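Local coordinates for protein gamma-glutamyl-gamma-aminobutyraldehyde dehydrogenase (Burkholderia cenocepacia, PDB 4LIH) that probably oxidises aldehydes, gamma-glutamyl-gamma-aminobutyraldehyde among them, to carboxylic acids with NAD(P)+ as the electron acceptor, at residues A[443-446]-A[447-451]; A[457-460]-A[461-464]. All blocks are in the same frame, centred on the assembly; numbering follows the deposited sequence. Where two conformers were deposited one is given.

Contact 1 (A[443-446]-A[447-451])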
ATOM      1  N   LEU A 443      19.637  -6.267 -21.158  1.00 13.07           N
ATOM      2  CA  LEU A 443      18.390  -5.954 -20.459  1.00 12.81           C
ATOM      3  C   LEU A 443      17.512  -7.162 -20.268  1.00 12.88           C
ATOM      4  O   LEU A 443      17.116  -7.487 -19.136  1.00 12.81           O
ATOM      5  CB  LEU A 443      17.646  -4.868 -21.205  1.00 13.04           C
ATOM      6  CG  LEU A 443      16.223  -4.580 -20.720  1.00 12.95           C
ATOM      7  CD1 LEU A 443      16.323  -3.703 -19.480  1.00 12.81           C
ATOM      8  CD2 LEU A 443      15.406  -3.932 -21.862  1.00 13.30           C
ATOM      9  N   THR A 444      17.252  -7.893 -21.350  1.00 13.02           N
ATOM     10  CA  THR A 444      16.384  -9.080 -21.286  1.00 13.11           C
ATOM     11  C   THR A 444      16.970 -10.208 -20.444  1.00 13.08           C
ATOM     12  O   THR A 444      16.267 -10.806 -19.604  1.00 13.01           O
ATOM     13  CB  THR A 444      15.973  -9.534 -22.713  1.00 13.68           C
ATOM     14  OG1 THR A 444      15.093  -8.549 -23.264  1.00 13.86           O
ATOM     15  CG2 THR A 444      15.248 -10.868 -22.728  1.00 13.75           C
ATOM     16  N   THR A 445      18.252 -10.484 -20.629  1.00 13.34           N
ATOM     17  CA  THR A 445      18.933 -11.509 -19.831  1.00 13.26           C
ATOM     18  C   THR A 445      18.839 -11.179 -18.341  1.00 12.83           C
ATOM     19  O   THR A 445      18.500 -12.039 -17.507  1.00 12.42           O
ATOM     20  CB  THR A 445      20.401 -11.621 -20.267  1.00 13.59           C
ATOM     21  OG1 THR A 445      20.435 -11.948 -21.664  1.00 14.05           O
ATOM     22  CG2 THR A 445      21.149 -12.675 -19.471  1.00 13.44           C
ATOM     23  N   ALA A 446      19.123  -9.925 -17.998  1.00 12.26           N
ATOM     24  CA  ALA A 446      19.096  -9.526 -16.593  1.00 11.83           C
ATOM     25  C   ALA A 446      17.744  -9.811 -15.936  1.00 11.49           C
ATOM     26  O   ALA A 446      17.682 -10.462 -14.878  1.00 11.06           O
ATOM     27  CB  ALA A 446      19.455  -8.068 -16.431  1.00 11.80           C
ATOM     28  N   HIS A 447      16.672  -9.337 -16.547  1.00 11.19           N
ATOM     29  CA  HIS A 447      15.359  -9.530 -15.957  1.00 11.05           C
ATOM     30  C   HIS A 447      14.870 -10.954 -16.052  1.00 10.89           C
ATOM     31  O   HIS A 447      14.255 -11.444 -15.100  1.00 10.73           O
ATOM     32  CB  HIS A 447      14.330  -8.570 -16.547  1.00 11.29           C
ATOM     33  CG  HIS A 447      14.556  -7.143 -16.155  1.00 11.46           C
ATOM     34  ND1 HIS A 447      14.167  -6.633 -14.942  1.00 11.42           N
ATOM     35  CD2 HIS A 447      15.099  -6.113 -16.838  1.00 11.69           C
ATOM     36  CE1 HIS A 447      14.495  -5.359 -14.869  1.00 11.44           C
ATOM     37  NE2 HIS A 447      15.063  -5.018 -16.019  1.00 11.67           N
ATOM     38  N   ASP A 448      15.158 -11.637 -17.151  0.50 10.92           N
ATOM     39  CA  ASP A 448      14.649 -12.982 -17.326  0.50 11.10           C
ATOM     40  C   ASP A 448      15.338 -13.973 -16.396  0.50 10.77           C
ATOM     41  O   ASP A 448      14.669 -14.801 -15.800  0.50 10.73           O
ATOM     42  CB  ASP A 448      14.782 -13.443 -18.771  0.50 11.56           C
ATOM     43  CG  ASP A 448      14.037 -14.708 -19.030  0.50 11.92           C
ATOM     44  OD1 ASP A 448      12.923 -14.855 -18.501  0.50 12.34           O
ATOM     45  OD2 ASP A 448      14.564 -15.584 -19.744  0.50 12.54           O
ATOM     46  N   VAL A 449      16.666 -13.892 -16.290  1.00 10.57           N
ATOM     47  CA  VAL A 449      17.426 -14.749 -15.369  1.00 10.45           C
ATOM     48  C   VAL A 449      17.085 -14.411 -13.909  1.00 10.27           C
ATOM     49  O   VAL A 449      16.912 -15.322 -13.075  1.00 10.48           O
ATOM     50  CB  VAL A 449      18.953 -14.667 -15.615  1.00 10.43           C
ATOM     51  CG1 VAL A 449      19.733 -15.340 -14.490  1.00 10.43           C
ATOM     52  CG2 VAL A 449      19.357 -15.345 -16.902  1.00 10.59           C
ATOM     53  N   SER A 450      17.020 -13.135 -13.571  1.00 10.42           N
ATOM     54  CA  SER A 450      16.701 -12.744 -12.175  1.00 10.31           C
ATOM     55  C   SER A 450      15.322 -13.284 -11.723  1.00 10.32           C
ATOM     56  O   SER A 450      15.191 -13.717 -10.574  1.00 10.25           O
ATOM     57  CB  SER A 450      16.840 -11.215 -11.912  1.00 10.46           C
ATOM     58  OG  SER A 450      15.859 -10.432 -12.589  1.00 10.63           O
ATOM     59  N   ARG A 451      14.344 -13.319 -12.637  1.00 10.31           N
ATOM     60  CA  ARG A 451      13.026 -13.894 -12.334  1.00 10.26           C
ATOM     61  C   ARG A 451      13.102 -15.401 -12.093  1.00 10.43           C
ATOM     62  O   ARG A 451      12.366 -15.947 -11.296  1.00 10.07           O
ATOM     63  CB  ARG A 451      12.040 -13.655 -13.452  1.00 10.19           C
ATOM     64  CG  ARG A 451      11.494 -12.246 -13.513  1.00 10.13           C
ATOM     65  CD  ARG A 451      10.939 -11.918 -14.895  1.00 10.22           C
ATOM     66  NE  ARG A 451      10.051 -10.762 -14.811  1.00 10.11           N
ATOM     67  CZ  ARG A 451       9.129 -10.445 -15.711  1.00 10.14           C
ATOM     68  NH1 ARG A 451       9.039 -11.129 -16.845  1.00 10.27           N
ATOM     69  NH2 ARG A 451       8.331  -9.385 -15.493  1.00 10.16           N
TER
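The amides of His447, Asp448, Val449 and Ser450 donate in turn to the carbonyls of Leu443, Thr444, Thr445 and Ala446, four consecutive i to i+4 bonds of one helix; the shortest runs from Asp448 N to Thr444 O at 2.8 Å. On one flank Leu443 meets His447. Its CG, anti to the backbone N (chi1 171°), takes the branch out from the helix, where CD1 meets the imidazole edge in the ring plane, 3.8 Å from His447 CD2. The polar end of that imidazole crosses a subunit boundary: NE2 is hydrogen-bonded to NE2 of His447 in the second subunit, and the two rings meet with their planes at about 40°. Thr445 and Val449 lie side by side one turn apart, CG2 to CG2 at 4.1 Å, and Val449 goes on to pack against Val420 and Val424 of helix 420-428. Ser450 folds its hydroxyl back over the helix, with OG 2.9 Å from Ala446 O and 3.1 Å from His447 O; either carbonyl could take its proton. Thr444 OG1 bonds to Leu503 O of the third subunit. This is regular alpha-helical i to i+4 packing, here in the crossover helix of the beta-alpha-beta unit formed by strand 435-439, helix 443-452 and strand 457-460, a helix packed against the other three subunits of the tetramer.

Contact 2 (A[457-460]-A[461-464]); sequences TVWV and NCYD
Trp459 lays its indole against the chain that doubles back beneath it from Cys462 to Asp464. The backbone amide of Asp464 sits over the centre of one indole face, its N 3.1 Å above the ring plane and 3.2 Å from Trp459 CE2. Beside it Tyr463 CA makes an off-centre CH-pi contact, 4.2 Å from the centroid of the five-membered ring. The phenol of Tyr463 meets the six-membered ring obliquely, the planes turned 46° and the centroids 4.3 Å apart. The indole's outer corner does the touching: Trp459 CZ3 lies over one phenol face, displaced toward the rim, 3.4 Å from Tyr463 CZ. At the root of the indole, Cys462 SG stands between its own backbone N and carbonyl carbon (chi1 59°), which turns it toward Trp459 CB, 3.6 Å away; it also makes an oblique sulfur-aromatic contact with the five-membered ring. Cys462 O is packed 3.3 Å from Trp459 CB and has no hydrogen-bonding partner in the model. Across the indole, Thr457 CG2 touches the opposite face, leaving the ring between its own strand and the returning loop.

The chain turns at Asn461, which has a positive phi (57°), directly after the strand. Its OD1 accepts a bond from Thr440 N, while Asn461 O accepts a hydrogen bond from Arg292 NH1; Tyr463 OH, hydrogen-bonded to Thr310 O, fixes the far end of the phenol. Strand 457-460 runs parallel to strand 435-439 on one side and continues the sheet into a parallel strand of the fourth subunit. Val458 and Val460 pack against helix 443-452, and Tyr463 rests on helix 290-302 through Thr296 and Ala300.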
ATOM      1  N   THR A 457      16.906 -13.202  -2.323  1.00  8.32           N
ATOM      2  CA  THR A 457      17.598 -12.015  -2.857  1.00  8.27           C
ATOM      3  C   THR A 457      18.339 -12.343  -4.140  1.00  8.33           C
ATOM      4  O   THR A 457      19.119 -13.297  -4.184  1.00  8.51           O
ATOM      5  CB  THR A 457      18.596 -11.419  -1.832  1.00  8.26           C
ATOM      6  OG1 THR A 457      17.958 -11.149  -0.585  1.00  8.11           O
ATOM      7  CG2 THR A 457      19.273 -10.116  -2.312  1.00  8.27           C
ATOM      8  N   VAL A 458      18.084 -11.600  -5.232  1.00  8.14           N
ATOM      9  CA  VAL A 458      18.827 -11.782  -6.437  1.00  8.18           C
ATOM     10  C   VAL A 458      19.544 -10.462  -6.753  1.00  8.16           C
ATOM     11  O   VAL A 458      18.905  -9.402  -6.860  1.00  8.20           O
ATOM     12  CB  VAL A 458      17.960 -12.254  -7.635  1.00  8.20           C
ATOM     13  CG1 VAL A 458      18.809 -12.356  -8.878  1.00  8.24           C
ATOM     14  CG2 VAL A 458      17.284 -13.603  -7.343  1.00  8.17           C
ATOM     15  N   TRP A 459      20.870 -10.528  -6.768  1.00  8.18           N
ATOM     16  CA  TRP A 459      21.716  -9.402  -7.144  1.00  8.24           C
ATOM     17  C   TRP A 459      22.068  -9.465  -8.659  1.00  8.41           C
ATOM     18  O   TRP A 459      22.400 -10.536  -9.212  1.00  8.33           O
ATOM     19  CB  TRP A 459      22.996  -9.390  -6.333  1.00  8.21           C
ATOM     20  CG  TRP A 459      22.823  -9.208  -4.862  1.00  8.09           C
ATOM     21  CD1 TRP A 459      22.469  -8.068  -4.204  1.00  8.02           C
ATOM     22  CD2 TRP A 459      23.045 -10.193  -3.866  1.00  8.06           C
ATOM     23  NE1 TRP A 459      22.443  -8.291  -2.852  1.00  7.96           N
ATOM     24  CE2 TRP A 459      22.789  -9.588  -2.611  1.00  7.98           C
ATOM     25  CE3 TRP A 459      23.482 -11.519  -3.898  1.00  8.00           C
ATOM     26  CZ2 TRP A 459      22.929 -10.292  -1.395  1.00  7.98           C
ATOM     27  CZ3 TRP A 459      23.629 -12.195  -2.710  1.00  7.98           C
ATOM     28  CH2 TRP A 459      23.389 -11.593  -1.482  1.00  7.96           C
ATOM     29  N   VAL A 460      21.936  -8.325  -9.337  1.00  8.54           N
ATOM     30  CA  VAL A 460      22.282  -8.240 -10.753  1.00  8.77           C
ATOM     31  C   VAL A 460      23.483  -7.270 -10.896  1.00  8.93           C
ATOM     32  O   VAL A 460      23.432  -6.110 -10.479  1.00  9.03           O
ATOM     33  CB  VAL A 460      21.065  -7.860 -11.664  1.00  8.85           C
ATOM     34  CG1 VAL A 460      21.524  -7.717 -13.119  1.00  9.07           C
ATOM     35  CG2 VAL A 460      19.932  -8.891 -11.526  1.00  8.78           C
ATOM     36  N   ASN A 461      24.589  -7.767 -11.441  1.00  9.03           N
ATOM     37  CA  ASN A 461      25.810  -6.957 -11.592  1.00  9.16           C
ATOM     38  C   ASN A 461      26.304  -6.385 -10.274  1.00  9.03           C
ATOM     39  O   ASN A 461      26.874  -5.318 -10.240  1.00  8.79           O
ATOM     40  CB  ASN A 461      25.645  -5.862 -12.679  1.00  9.39           C
ATOM     41  CG  ASN A 461      25.230  -6.422 -13.995  1.00  9.59           C
ATOM     42  OD1 ASN A 461      25.536  -7.572 -14.294  1.00  9.84           O
ATOM     43  ND2 ASN A 461      24.565  -5.611 -14.832  1.00  9.72           N
ATOM     44  N   CYS A 462      26.080  -7.177  -9.211  1.00  8.91           N
ATOM     45  CA  CYS A 462      26.536  -6.913  -7.894  1.00  9.03           C
ATOM     46  C   CYS A 462      26.418  -8.216  -7.105  1.00  9.10           C
ATOM     47  O   CYS A 462      25.996  -9.250  -7.648  1.00  9.22           O
ATOM     48  CB  CYS A 462      25.766  -5.745  -7.196  1.00  9.00           C
ATOM     49  SG  CYS A 462      24.006  -5.963  -7.013  1.00  8.89           S
ATOM     50  N   TYR A 463      26.884  -8.170  -5.875  1.00  9.17           N
ATOM     51  CA  TYR A 463      26.738  -9.308  -4.957  1.00  9.27           C
ATOM     52  C   TYR A 463      26.871  -8.735  -3.556  1.00  9.51           C
ATOM     53  O   TYR A 463      27.773  -7.996  -3.288  1.00  9.51           O
ATOM     54  CB  TYR A 463      27.789 -10.383  -5.152  1.00  9.20           C
ATOM     55  CG  TYR A 463      27.308 -11.656  -4.583  1.00  8.95           C
ATOM     56  CD1 TYR A 463      27.406 -11.903  -3.199  1.00  8.92           C
ATOM     57  CD2 TYR A 463      26.739 -12.608  -5.392  1.00  8.92           C
ATOM     58  CE1 TYR A 463      26.924 -13.088  -2.649  1.00  8.80           C
ATOM     59  CE2 TYR A 463      26.199 -13.790  -4.856  1.00  8.89           C
ATOM     60  CZ  TYR A 463      26.322 -14.029  -3.491  1.00  8.72           C
ATOM     61  OH  TYR A 463      25.799 -15.177  -2.963  1.00  8.53           O
ATOM     62  N   ASP A 464      25.919  -9.052  -2.690  1.00  9.98           N
ATOM     63  CA  ASP A 464      25.932  -8.597  -1.289  1.00 10.47           C
ATOM     64  C   ASP A 464      26.075  -7.089  -1.249  1.00 10.33           C
ATOM     65  O   ASP A 464      26.829  -6.580  -0.466  1.00 10.42           O
ATOM     66  CB  ASP A 464      27.054  -9.307  -0.495  1.00 11.25           C
ATOM     67  CG  ASP A 464      27.022  -9.010   0.990  1.00 12.26           C
ATOM     68  OD1 ASP A 464      25.891  -8.868   1.552  1.00 12.91           O
ATOM     69  OD2 ASP A 464      28.139  -8.960   1.605  1.00 13.44           O
TER

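In the fold
Contact 1 lies in the helix that leads into the strand of contact 2, and their centres are about 12 Å apart. They touch directly: Ser450 CB packs 3.8 Å from Val458 CG1, and Ala446 CB lies 3.9 Å from Val460 CG1, so the helix rests on the strand it precedes. Both meet the fourth subunit, and Leu443 of the second subunit packs on Val460 and Asn461. Contact 2 lies nearer the predicted active site: the side chain of Trp459 is about 11 Å from that of Glu274, the predicted active-site residue, and the side chain of Asp464 is about 3 Å from a bound MES molecule, probably a crystallisation component. Contact 1 lies away from that site.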